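Local coordinates for protein branched-chain amino acid aminotransferase (Thermoproteus uzoniensis, PDB 5CE8) that catalyses pyridoxal-phosphate-dependent amino-group transfer to 2-oxoglutarate, probably from leucine, isoleucine and valine, at residues L102-V107 / I128-F133; A145-R150 / D183-L188; A27-L32 / V107-K112; V78-E83 / A124-A129. All blocks are in the same frame, centred on the assembly; numbering follows the deposited sequence.

Interaction 1: L102-V107 / I128-F133; sequences LYIRPV and IAAIPF
Y103-I131 and R105-A129 are hydrogen-bonded pairs, and strands 102-107 and 128-132 run antiparallel with their axes 4.6 Å apart at closest, at 159°. They are neighbours in the antiparallel sheet of the N-terminal domain of this class-IV aminotransferase. Y103 N donates to I131 O and receives a return bond from I131 N to its own carbonyl. R105 N reaches A129 O at 2.7 Å, while the return bond from A129 N to R105 O is longer, 3.2 Å.

I104, P106, I128 and A130 share one face. CG2 of I104 lies anti to the backbone N and meets CG2 of I128 at 3.8 Å. CG1 of I104 turns instead to A130 CB. P106 CB rests on CG1 of I128. V89 of helix 82-95 covers I104 and I128 on this face.

The other face carries Y103, R105, A129 and I131. Just beyond the strand, F133 folds back so that its CB lies 3.7 Å from Y103 CB. The two rings form an edge-to-face pair, with the edge of Y103 toward the face of F133. Their centroids are 5.4 Å apart and their planes 50° apart. The nearest atoms of the Y103 and T260 side chains are about 4 Å apart, and T260 binds pyridoxal phosphate. R105 NH1 hydrogen-bonds N37 and Y38 of the second subunit. The R105 chain is bent at chi2 and chi3, which brings NH2 back along its own strand. R105 NH2 donates to Y103 OH at 2.8 Å, with the hydroxyl at the edge of the guanidinium and in its plane.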
loop_
_atom_site.group_PDB
_atom_site.type_symbol
_atom_site.label_atom_id
_atom_site.label_comp_id
_atom_site.label_asym_id
_atom_site.label_seq_id
_atom_site.Cartn_x
_atom_site.Cartn_y
_atom_site.Cartn_z
ATOM N N LEU A 102 -12.766 -39.195 11.707
ATOM C CA LEU A 102 -11.696 -39.094 10.724
ATOM C C LEU A 102 -11.564 -37.672 10.197
ATOM O O LEU A 102 -12.544 -36.947 10.207
ATOM C CB LEU A 102 -12.028 -39.930 9.511
ATOM C CG LEU A 102 -12.320 -41.425 9.642
ATOM C CD1 LEU A 102 -12.686 -41.992 8.238
ATOM C CD2 LEU A 102 -11.155 -42.133 10.340
ATOM N N TYR A 103 -10.346 -37.338 9.794
ATOM C CA TYR A 103 -10.034 -36.265 8.875
ATOM C C TYR A 103 -9.602 -36.918 7.572
ATOM O O TYR A 103 -8.737 -37.781 7.527
ATOM C CB TYR A 103 -8.917 -35.447 9.459
ATOM C CG TYR A 103 -8.582 -34.219 8.676
ATOM C CD1 TYR A 103 -7.633 -34.266 7.660
ATOM C CD2 TYR A 103 -9.188 -33.001 8.958
ATOM C CE1 TYR A 103 -7.306 -33.147 6.942
ATOM C CE2 TYR A 103 -8.866 -31.855 8.228
ATOM C CZ TYR A 103 -7.887 -31.929 7.268
ATOM O OH TYR A 103 -7.601 -30.835 6.477
ATOM N N ILE A 104 -10.254 -36.531 6.514
ATOM C CA ILE A 104 -9.995 -36.988 5.168
ATOM C C ILE A 104 -9.259 -35.861 4.324
ATOM O O ILE A 104 -9.719 -34.696 4.236
ATOM C CB ILE A 104 -11.345 -37.331 4.531
ATOM C CG1 ILE A 104 -12.065 -38.504 5.308
ATOM C CG2 ILE A 104 -11.181 -37.737 3.079
ATOM C CD1 ILE A 104 -13.579 -38.347 5.257
ATOM N N ARG A 105 -8.116 -36.203 3.774
ATOM C CA ARG A 105 -7.350 -35.282 2.944
ATOM C C ARG A 105 -7.273 -35.638 1.436
ATOM O O ARG A 105 -6.484 -36.580 1.049
ATOM C CB ARG A 105 -5.944 -35.317 3.431
ATOM C CG ARG A 105 -4.981 -34.475 2.584
ATOM C CD ARG A 105 -5.309 -32.990 2.376
ATOM N NE ARG A 105 -5.541 -32.156 3.549
ATOM C CZ ARG A 105 -4.620 -31.542 4.277
ATOM N NH1 ARG A 105 -3.299 -31.654 4.080
ATOM N NH2 ARG A 105 -5.032 -30.803 5.277
ATOM N N PRO A 106 -8.086 -34.963 0.609
ATOM C CA PRO A 106 -7.926 -35.052 -0.846
ATOM C C PRO A 106 -6.831 -34.103 -1.236
ATOM O O PRO A 106 -6.860 -32.923 -0.806
ATOM C CB PRO A 106 -9.260 -34.592 -1.419
ATOM C CG PRO A 106 -10.156 -34.559 -0.351
ATOM C CD PRO A 106 -9.412 -34.509 0.965
ATOM N N VAL A 107 -5.861 -34.587 -2.014
ATOM C CA VAL A 107 -4.824 -33.811 -2.507
ATOM C C VAL A 107 -4.679 -34.036 -4.002
ATOM O O VAL A 107 -4.589 -35.158 -4.452
ATOM C CB VAL A 107 -3.506 -33.969 -1.769
ATOM C CG1 VAL A 107 -3.029 -35.371 -1.687
ATOM C CG2 VAL A 107 -2.458 -33.051 -2.355
ATOM N N ILE A 128 -6.435 -39.555 -1.946
ATOM C CA ILE A 128 -7.388 -39.347 -0.862
ATOM C C ILE A 128 -7.114 -40.328 0.215
ATOM O O ILE A 128 -7.244 -41.559 0.055
ATOM C CB ILE A 128 -8.840 -39.551 -1.201
ATOM C CG1 ILE A 128 -9.344 -38.556 -2.187
ATOM C CG2 ILE A 128 -9.718 -39.499 0.070
ATOM C CD1 ILE A 128 -10.546 -39.047 -2.977
ATOM N N ALA A 129 -6.742 -39.748 1.328
ATOM C CA ALA A 129 -6.448 -40.449 2.571
ATOM C C ALA A 129 -7.442 -40.065 3.632
ATOM O O ALA A 129 -7.848 -38.861 3.740
ATOM C CB ALA A 129 -5.086 -40.065 3.053
ATOM N N ALA A 130 -7.768 -41.088 4.426
ATOM C CA ALA A 130 -8.686 -41.029 5.569
ATOM C C ALA A 130 -7.959 -41.475 6.824
ATOM O O ALA A 130 -7.474 -42.592 6.862
ATOM C CB ALA A 130 -9.869 -41.931 5.306
ATOM N N ILE A 131 -7.853 -40.603 7.829
ATOM C CA ILE A 131 -7.084 -40.862 8.968
ATOM C C ILE A 131 -7.854 -40.627 10.292
ATOM O O ILE A 131 -8.596 -39.640 10.435
ATOM C CB ILE A 131 -5.727 -40.059 8.851
ATOM C CG1 ILE A 131 -5.565 -38.960 9.896
ATOM C CG2 ILE A 131 -5.514 -39.504 7.427
ATOM C CD1 ILE A 131 -4.180 -38.324 9.905
ATOM N N PRO A 132 -7.603 -41.474 11.305
ATOM C CA PRO A 132 -8.204 -41.206 12.575
ATOM C C PRO A 132 -7.772 -39.874 13.071
ATOM O O PRO A 132 -6.627 -39.484 12.809
ATOM C CB PRO A 132 -7.635 -42.290 13.469
ATOM C CG PRO A 132 -7.465 -43.407 12.542
ATOM C CD PRO A 132 -6.939 -42.783 11.292
ATOM N N PHE A 133 -8.675 -39.144 13.734
ATOM C CA PHE A 133 -8.376 -37.722 14.140
ATOM C C PHE A 133 -9.339 -37.269 15.205
ATOM O O PHE A 133 -10.560 -37.354 15.011
ATOM C CB PHE A 133 -8.485 -36.779 12.916
ATOM C CG PHE A 133 -7.750 -35.435 13.054
ATOM C CD1 PHE A 133 -6.359 -35.377 13.072
ATOM C CD2 PHE A 133 -8.464 -34.213 13.076
ATOM C CE1 PHE A 133 -5.685 -34.144 13.120
ATOM C CE2 PHE A 133 -7.797 -32.992 13.122
ATOM C CZ PHE A 133 -6.418 -32.946 13.154
#

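Interaction 2: A145-R150 / D183-L188; sequences AVVSWR and DEAIML
A145 and V146 pair in parallel with A185 and I186, and this end of the contact is tight. A145 N bonds E184 O, I186 N bonds A145 O at 2.9 Å, and V147 N bonds I186 O at 3.0 Å. The two methyls of V147 divide the packing. CG1 touches A185 CB at 3.7 Å, and CG2 touches M187 CG at the same distance. V146 CG1 is anti to its backbone N (chi1 -178°) and meets L188 CG at 3.8 Å, the two side chains crossing at about a right angle.

Between S148-R150 and M187-L188 no direct backbone bond forms; L188 pairs again with R151. A water bridges the gap. It donates to V147 O and W149 O and accepts from L188 N at 2.8 Å; its link to R150 NH1 is weak. R150 lies alongside L188 and points the same way. L188 CD1 sits 4.0 Å over the centre of one R150 guanidinium face, and V147 O lies at the edge, in plane. R150 NH2 bonds S148 O of the third subunit, and W149 makes a cation-pi contact with R246 of that subunit.

The M187 side chain lies about 6 Å from the pyridoxal phosphate, nearest atoms. The paired strands belong to a beta-alpha-beta crossover: strand 142-146, helix 167-179, strand 184-188. V147 and W149 pack on that helix, V146 and I186 touch helix 246-250, and strand 194-197 flanks strand 184-188.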
loop_
_atom_site.group_PDB
_atom_site.type_symbol
_atom_site.label_atom_id
_atom_site.label_comp_id
_atom_site.label_asym_id
_atom_site.label_seq_id
_atom_site.Cartn_x
_atom_site.Cartn_y
_atom_site.Cartn_z
ATOM N N ALA A 145 -2.319 -14.984 19.108
ATOM C CA ALA A 145 -1.436 -13.887 18.901
ATOM C C ALA A 145 -1.623 -13.352 17.500
ATOM O O ALA A 145 -1.689 -14.097 16.520
ATOM C CB ALA A 145 0.001 -14.266 19.144
ATOM N N VAL A 146 -1.746 -12.039 17.363
ATOM C CA VAL A 146 -1.680 -11.480 15.962
ATOM C C VAL A 146 -0.227 -11.573 15.577
ATOM O O VAL A 146 0.669 -11.072 16.327
ATOM C CB VAL A 146 -2.110 -9.932 15.786
ATOM C CG1 VAL A 146 -2.034 -9.590 14.312
ATOM C CG2 VAL A 146 -3.553 -9.653 16.374
ATOM N N VAL A 147 0.041 -12.228 14.446
ATOM C CA VAL A 147 1.394 -12.401 13.970
ATOM C C VAL A 147 2.002 -11.330 13.083
ATOM O O VAL A 147 1.309 -10.403 12.589
ATOM C CB VAL A 147 1.598 -13.780 13.333
ATOM C CG1 VAL A 147 1.335 -14.808 14.314
ATOM C CG2 VAL A 147 0.705 -14.028 12.106
ATOM N N SER A 148 3.340 -11.406 12.938
ATOM C CA SER A 148 4.090 -10.396 12.157
ATOM C C SER A 148 3.868 -10.591 10.647
ATOM O O SER A 148 4.071 -9.656 9.934
ATOM C CB SER A 148 5.618 -10.466 12.375
ATOM O OG SER A 148 6.114 -11.804 12.014
ATOM N N TRP A 149 3.598 -11.837 10.215
ATOM C CA TRP A 149 3.274 -12.229 8.882
ATOM C C TRP A 149 1.895 -11.835 8.431
ATOM O O TRP A 149 0.942 -12.141 9.047
ATOM C CB TRP A 149 3.389 -13.786 8.761
ATOM C CG TRP A 149 4.806 -14.239 8.984
ATOM C CD1 TRP A 149 5.292 -14.734 10.129
ATOM C CD2 TRP A 149 5.878 -14.220 8.058
ATOM N NE1 TRP A 149 6.589 -15.001 9.985
ATOM C CE2 TRP A 149 6.990 -14.609 8.734
ATOM C CE3 TRP A 149 6.029 -13.755 6.778
ATOM C CZ2 TRP A 149 8.290 -14.661 8.121
ATOM C CZ3 TRP A 149 7.269 -13.792 6.167
ATOM C CH2 TRP A 149 8.393 -14.240 6.858
ATOM N N ARG A 150 1.786 -11.136 7.329
ATOM C CA ARG A 150 0.500 -10.848 6.772
ATOM C C ARG A 150 0.037 -11.978 5.864
ATOM O O ARG A 150 0.872 -12.638 5.269
ATOM C CB ARG A 150 0.559 -9.558 5.959
ATOM C CG ARG A 150 1.038 -8.358 6.743
ATOM C CD ARG A 150 0.038 -8.003 7.873
ATOM N NE ARG A 150 0.268 -6.708 8.540
ATOM C CZ ARG A 150 0.727 -6.519 9.804
ATOM N NH1 ARG A 150 1.097 -7.519 10.614
ATOM N NH2 ARG A 150 0.818 -5.258 10.291
ATOM N N ASP A 183 -1.575 -20.883 21.191
ATOM C CA ASP A 183 -2.099 -22.055 20.505
ATOM C C ASP A 183 -2.278 -21.782 19.004
ATOM O O ASP A 183 -2.139 -22.677 18.213
ATOM C CB ASP A 183 -3.410 -22.500 21.115
ATOM C CG ASP A 183 -3.350 -22.616 22.603
ATOM O OD1 ASP A 183 -2.598 -23.496 23.048
ATOM O OD2 ASP A 183 -4.002 -21.821 23.343
ATOM N N GLU A 184 -2.544 -20.528 18.612
ATOM C CA GLU A 184 -2.835 -20.263 17.204
ATOM C C GLU A 184 -2.537 -18.790 16.862
ATOM O O GLU A 184 -2.464 -17.876 17.761
ATOM C CB GLU A 184 -4.332 -20.576 16.829
ATOM C CG GLU A 184 -4.738 -20.519 15.319
ATOM C CD GLU A 184 -3.796 -21.381 14.455
ATOM O OE1 GLU A 184 -4.130 -22.567 14.320
ATOM O OE2 GLU A 184 -2.636 -20.933 14.077
ATOM N N ALA A 185 -2.389 -18.605 15.546
ATOM C CA ALA A 185 -2.132 -17.311 14.916
ATOM C C ALA A 185 -3.338 -16.625 14.469
ATOM O O ALA A 185 -4.236 -17.264 14.040
ATOM C CB ALA A 185 -1.239 -17.455 13.727
ATOM N N ILE A 186 -3.310 -15.292 14.493
ATOM C CA ILE A 186 -4.279 -14.486 13.710
ATOM C C ILE A 186 -3.461 -13.709 12.738
ATOM O O ILE A 186 -2.526 -13.089 13.122
ATOM C CB ILE A 186 -5.170 -13.520 14.597
ATOM C CG1 ILE A 186 -6.353 -14.301 15.214
ATOM C CG2 ILE A 186 -5.890 -12.456 13.761
ATOM C CD1 ILE A 186 -6.694 -13.833 16.544
ATOM N N MET A 187 -3.942 -13.576 11.486
ATOM C CA MET A 187 -3.226 -12.896 10.481
ATOM C C MET A 187 -4.066 -11.739 9.962
ATOM O O MET A 187 -5.291 -11.921 9.659
ATOM C CB MET A 187 -2.960 -13.839 9.264
ATOM C CG MET A 187 -1.733 -14.738 9.449
ATOM S SD MET A 187 -1.223 -15.578 7.901
ATOM C CE MET A 187 -2.420 -16.751 8.108
ATOM N N LEU A 188 -3.437 -10.584 9.908
ATOM C CA LEU A 188 -3.957 -9.389 9.244
ATOM C C LEU A 188 -3.723 -9.522 7.740
ATOM O O LEU A 188 -2.740 -10.111 7.318
ATOM C CB LEU A 188 -3.271 -8.176 9.736
ATOM C CG LEU A 188 -3.346 -7.891 11.217
ATOM C CD1 LEU A 188 -2.893 -6.486 11.616
ATOM C CD2 LEU A 188 -4.795 -8.098 11.707
HETATM O O HOH W 1 -0.713 -10.317 10.497
#

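Interaction 3: A27-L32 / V107-K112; sequences AKVTVL and VAYISK
Two waters, and no direct hydrogen bond, join the K28-T30 backbone to Y109 and S111. One water donates to K28 O and lies 2.7 Å from Y109 OH. The other accepts from T30 N and donates to S111 O, at 2.9 Å on each side. The direct touches are made by methyl groups. V29 CG2, anti to the backbone N, lies 3.6 Å from Y109 CE2 and also touches I110 O. The valine and the tyrosine lie alongside, pointing opposite ways. T30 turns CG2 toward the residues after Y109, where it comes within 3.2 Å of S111 O. Its hydroxyl is used elsewhere: T30 OG1 accepts from L32 N at 3.1 Å, an ST turn that bends the chain as strand 28-30 ends.

The contact joins this short strand to the end of strand 102-109 and the residues that follow it, away from the cofactor. K28, V29 and T30 pair antiparallel with a strand of the second subunit, so the sheet continues across the interface. V31 of that subunit packs on Y109. Within the chain, Y109 lies against L17 of strand 14-17 and S125 and A127 of strand 125-132, while helix 34-38 touches I110 through P34.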
loop_
_atom_site.group_PDB
_atom_site.type_symbol
_atom_site.label_atom_id
_atom_site.label_comp_id
_atom_site.label_asym_id
_atom_site.label_seq_id
_atom_site.Cartn_x
_atom_site.Cartn_y
_atom_site.Cartn_z
ATOM N N ALA A 27 1.480 -44.586 -1.736
ATOM C CA ALA A 27 0.801 -43.330 -2.151
ATOM C C ALA A 27 1.873 -42.228 -2.100
ATOM O O ALA A 27 1.977 -41.491 -1.148
ATOM C CB ALA A 27 -0.431 -43.022 -1.297
ATOM N N LYS A 28 2.741 -42.238 -3.098
ATOM C CA LYS A 28 3.912 -41.333 -3.181
ATOM C C LYS A 28 3.990 -40.649 -4.510
ATOM O O LYS A 28 3.530 -41.159 -5.539
ATOM C CB LYS A 28 5.175 -42.120 -2.981
ATOM C CG LYS A 28 5.183 -42.881 -1.667
ATOM C CD LYS A 28 6.520 -43.004 -0.980
ATOM C CE LYS A 28 6.272 -43.356 0.482
ATOM N NZ LYS A 28 7.517 -43.270 1.306
ATOM N N VAL A 29 4.754 -39.575 -4.555
ATOM C CA VAL A 29 4.873 -38.793 -5.797
ATOM C C VAL A 29 6.342 -38.460 -6.010
ATOM O O VAL A 29 7.059 -38.239 -5.019
ATOM C CB VAL A 29 4.037 -37.531 -5.720
ATOM C CG1 VAL A 29 4.496 -36.625 -4.545
ATOM C CG2 VAL A 29 4.087 -36.782 -7.053
ATOM N N THR A 30 6.795 -38.562 -7.249
ATOM C CA THR A 30 8.168 -38.237 -7.606
ATOM C C THR A 30 8.541 -36.887 -7.013
ATOM O O THR A 30 7.780 -35.821 -7.104
ATOM C CB THR A 30 8.418 -38.154 -9.074
ATOM O OG1 THR A 30 9.719 -37.587 -9.319
ATOM C CG2 THR A 30 7.420 -37.315 -9.827
ATOM N N VAL A 31 9.758 -36.869 -6.503
ATOM C CA VAL A 31 10.289 -35.634 -5.827
ATOM C C VAL A 31 10.603 -34.534 -6.827
ATOM O O VAL A 31 10.956 -33.446 -6.447
ATOM C CB VAL A 31 11.520 -35.881 -4.970
ATOM C CG1 VAL A 31 11.193 -36.860 -3.815
ATOM C CG2 VAL A 31 12.724 -36.380 -5.825
ATOM N N LEU A 32 10.528 -34.852 -8.127
ATOM C CA LEU A 32 10.677 -33.805 -9.137
ATOM C C LEU A 32 9.350 -33.257 -9.685
ATOM O O LEU A 32 9.342 -32.501 -10.616
ATOM C CB LEU A 32 11.489 -34.384 -10.312
ATOM C CG LEU A 32 12.914 -34.828 -10.008
ATOM C CD1 LEU A 32 13.445 -35.552 -11.239
ATOM C CD2 LEU A 32 13.816 -33.671 -9.603
ATOM N N VAL A 107 -5.861 -34.587 -2.014
ATOM C CA VAL A 107 -4.824 -33.811 -2.507
ATOM C C VAL A 107 -4.679 -34.036 -4.002
ATOM O O VAL A 107 -4.589 -35.158 -4.452
ATOM C CB VAL A 107 -3.506 -33.969 -1.769
ATOM C CG1 VAL A 107 -3.029 -35.371 -1.687
ATOM C CG2 VAL A 107 -2.458 -33.051 -2.355
ATOM N N ALA A 108 -4.794 -32.958 -4.758
ATOM C CA ALA A 108 -4.580 -32.928 -6.187
ATOM C C ALA A 108 -3.225 -32.278 -6.557
ATOM O O ALA A 108 -2.996 -31.056 -6.240
ATOM C CB ALA A 108 -5.623 -32.049 -6.828
ATOM N N TYR A 109 -2.459 -32.951 -7.422
ATOM C CA TYR A 109 -1.031 -32.576 -7.701
ATOM C C TYR A 109 -0.538 -33.290 -8.962
ATOM O O TYR A 109 -1.171 -34.206 -9.445
ATOM C CB TYR A 109 -0.146 -32.987 -6.502
ATOM C CG TYR A 109 -0.216 -34.466 -6.363
ATOM C CD1 TYR A 109 -1.271 -35.051 -5.688
ATOM C CD2 TYR A 109 0.623 -35.283 -7.082
ATOM C CE1 TYR A 109 -1.405 -36.466 -5.601
ATOM C CE2 TYR A 109 0.513 -36.679 -6.983
ATOM C CZ TYR A 109 -0.524 -37.287 -6.266
ATOM O OH TYR A 109 -0.700 -38.710 -6.249
ATOM N N ILE A 110 0.607 -32.856 -9.497
ATOM C CA ILE A 110 1.109 -33.381 -10.703
ATOM C C ILE A 110 2.073 -34.583 -10.387
ATOM O O ILE A 110 3.006 -34.423 -9.625
ATOM C CB ILE A 110 1.775 -32.266 -11.524
ATOM C CG1 ILE A 110 0.673 -31.349 -12.068
ATOM C CG2 ILE A 110 2.632 -32.862 -12.666
ATOM C CD1 ILE A 110 1.138 -29.976 -12.491
ATOM N N SER A 111 1.774 -35.770 -10.931
ATOM C CA SER A 111 2.570 -36.947 -10.687
ATOM C C SER A 111 3.782 -37.039 -11.697
ATOM O O SER A 111 4.677 -37.779 -11.472
ATOM C CB SER A 111 1.654 -38.188 -10.727
ATOM O OG SER A 111 1.190 -38.328 -12.029
ATOM N N LYS A 112 3.789 -36.263 -12.770
ATOM C CA LYS A 112 4.918 -36.212 -13.688
ATOM C C LYS A 112 6.120 -35.349 -13.130
ATOM O O LYS A 112 5.927 -34.322 -12.534
ATOM C CB LYS A 112 4.401 -35.668 -15.024
ATOM C CG LYS A 112 5.439 -35.560 -16.133
ATOM C CD LYS A 112 5.021 -34.621 -17.264
ATOM C CE LYS A 112 6.175 -33.686 -17.613
ATOM N NZ LYS A 112 5.978 -32.807 -18.817
HETATM O O HOH W 2 1.300 -40.161 -7.354
HETATM O O HOH W 3 5.137 -39.633 -9.328
#

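Interaction 4: V78-E83 / A124-A129; sequences VPYTAE and ASVAIA
V126 sets CG1 anti to its backbone N (chi1 179°), which leaves CG2 anti to the carbonyl carbon and directed at V78 and Y80. V78 has the same rotamer (chi1 176°), but there it is CG1 that meets V126. V78 CG1 and V126 CG2 are 4.0 Å apart, the two side chains crossing at about a right angle. The same V126 CG2 lies 4.1 Å from Y80 CD2, and those two side chains lie next to each other with their ends turned opposite ways. One branch of V126 therefore serves both partners. The second branch of V78, CG2, touches A124 CB at 4.2 Å.

The exposed P79 ring leans on the A124 carbonyl, with P79 CD 3.3 Å from A124 O. This is a van der Waals touch of a ring carbon on a backbone oxygen. No hydrogen bond crosses the contact. The loop has a weak bond of its own from Y80 N to V78 O, and it ends at T81, the N-cap of helix 82-95.

The contact thus joins the loop leading into helix 82-95 to the start of strand 125-132. V78 also packs on L68 and A71 of helix 60-74. Y80 makes an edge-to-face pair with W16 of strand 14-17, and L85 of helix 82-95 touches both Y80 and V126.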
loop_
_atom_site.group_PDB
_atom_site.type_symbol
_atom_site.label_atom_id
_atom_site.label_comp_id
_atom_site.label_asym_id
_atom_site.label_seq_id
_atom_site.Cartn_x
_atom_site.Cartn_y
_atom_site.Cartn_z
ATOM N N VAL A 78 -8.080 -31.241 -13.187
ATOM C CA VAL A 78 -8.467 -32.395 -12.353
ATOM C C VAL A 78 -9.416 -33.274 -13.161
ATOM O O VAL A 78 -10.532 -32.890 -13.428
ATOM C CB VAL A 78 -9.069 -31.927 -11.031
ATOM C CG1 VAL A 78 -9.559 -33.117 -10.211
ATOM C CG2 VAL A 78 -8.024 -31.158 -10.242
ATOM N N PRO A 79 -8.989 -34.490 -13.555
ATOM C CA PRO A 79 -9.846 -35.240 -14.460
ATOM C C PRO A 79 -10.945 -36.048 -13.790
ATOM O O PRO A 79 -11.252 -37.125 -14.235
ATOM C CB PRO A 79 -8.839 -36.164 -15.170
ATOM C CG PRO A 79 -7.775 -36.401 -14.152
ATOM C CD PRO A 79 -7.676 -35.132 -13.367
ATOM N N TYR A 80 -11.511 -35.560 -12.717
ATOM C CA TYR A 80 -12.572 -36.246 -11.999
ATOM C C TYR A 80 -13.661 -35.292 -11.646
ATOM O O TYR A 80 -13.405 -34.128 -11.329
ATOM C CB TYR A 80 -12.039 -36.791 -10.704
ATOM C CG TYR A 80 -11.050 -37.901 -10.863
ATOM C CD1 TYR A 80 -11.479 -39.197 -11.208
ATOM C CD2 TYR A 80 -9.671 -37.671 -10.710
ATOM C CE1 TYR A 80 -10.552 -40.231 -11.331
ATOM C CE2 TYR A 80 -8.760 -38.686 -10.851
ATOM C CZ TYR A 80 -9.191 -39.967 -11.152
ATOM O OH TYR A 80 -8.263 -40.994 -11.319
ATOM N N THR A 81 -14.883 -35.786 -11.568
ATOM C CA THR A 81 -15.963 -34.887 -11.122
ATOM C C THR A 81 -16.063 -34.941 -9.594
ATOM O O THR A 81 -15.477 -35.788 -8.883
ATOM C CB THR A 81 -17.267 -35.322 -11.740
ATOM O OG1 THR A 81 -17.504 -36.652 -11.256
ATOM C CG2 THR A 81 -17.159 -35.315 -13.230
ATOM N N ALA A 82 -16.850 -34.028 -9.096
ATOM C CA ALA A 82 -17.165 -33.947 -7.678
ATOM C C ALA A 82 -17.736 -35.253 -7.194
ATOM O O ALA A 82 -17.429 -35.733 -6.105
ATOM C CB ALA A 82 -18.191 -32.858 -7.479
ATOM N N GLU A 83 -18.593 -35.808 -8.039
ATOM C CA GLU A 83 -19.374 -36.981 -7.739
ATOM C C GLU A 83 -18.453 -38.169 -7.642
ATOM O O GLU A 83 -18.464 -38.852 -6.637
ATOM C CB GLU A 83 -20.483 -37.131 -8.822
ATOM C CG GLU A 83 -20.943 -38.555 -9.153
ATOM C CD GLU A 83 -22.419 -38.726 -8.939
ATOM O OE1 GLU A 83 -23.159 -38.851 -9.939
ATOM O OE2 GLU A 83 -22.785 -38.690 -7.748
ATOM N N ALA A 124 -3.710 -33.538 -13.543
ATOM C CA ALA A 124 -3.443 -33.864 -12.122
ATOM C C ALA A 124 -3.737 -35.294 -11.762
ATOM O O ALA A 124 -4.620 -35.912 -12.380
ATOM C CB ALA A 124 -4.330 -32.992 -11.223
ATOM N N SER A 125 -3.074 -35.765 -10.691
ATOM C CA SER A 125 -3.512 -36.950 -9.951
ATOM C C SER A 125 -4.278 -36.509 -8.706
ATOM O O SER A 125 -4.083 -35.392 -8.220
ATOM C CB SER A 125 -2.329 -37.806 -9.544
ATOM O OG SER A 125 -1.714 -38.447 -10.636
ATOM N N VAL A 126 -5.149 -37.376 -8.191
ATOM C CA VAL A 126 -5.809 -37.144 -6.939
ATOM C C VAL A 126 -5.524 -38.308 -5.986
ATOM O O VAL A 126 -5.596 -39.448 -6.337
ATOM C CB VAL A 126 -7.283 -36.863 -7.040
ATOM C CG1 VAL A 126 -7.873 -36.663 -5.629
ATOM C CG2 VAL A 126 -7.535 -35.615 -7.889
ATOM N N ALA A 127 -5.058 -37.999 -4.801
ATOM C CA ALA A 127 -4.950 -39.014 -3.718
ATOM C C ALA A 127 -5.842 -38.572 -2.592
ATOM O O ALA A 127 -5.985 -37.311 -2.306
ATOM C CB ALA A 127 -3.520 -39.143 -3.246
ATOM N N ILE A 128 -6.435 -39.555 -1.946
ATOM C CA ILE A 128 -7.388 -39.347 -0.862
ATOM C C ILE A 128 -7.114 -40.328 0.215
ATOM O O ILE A 128 -7.244 -41.559 0.055
ATOM C CB ILE A 128 -8.840 -39.551 -1.201
ATOM C CG1 ILE A 128 -9.344 -38.556 -2.187
ATOM C CG2 ILE A 128 -9.718 -39.499 0.070
ATOM C CD1 ILE A 128 -10.546 -39.047 -2.977
ATOM N N ALA A 129 -6.742 -39.748 1.328
ATOM C CA ALA A 129 -6.448 -40.449 2.571
ATOM C C ALA A 129 -7.442 -40.065 3.632
ATOM O O ALA A 129 -7.848 -38.861 3.740
ATOM C CB ALA A 129 -5.086 -40.065 3.053
#

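Interactions 1, 3 and 4 gather around strands 102-109 and 125-132 of the antiparallel sheet. Their centres lie 13 to 17 Å apart. Interactions 1 and 3 share V107 on the first strand, and interactions 1 and 4 share I128 and A129 on the second. Along the chain, interaction 3 crosses both of the others; interactions 1 and 4 both close on strand 125-132. Interaction 2 opens after all three have closed. It lies in the mixed sheet, 26 Å from interaction 1 between centres, on the opposite side of the chain's centre. Interactions 1 and 2 each approach the pyridoxal phosphate, from different sheets. All four touch the second subunit, so parts of both halves of the chain lie at that interface.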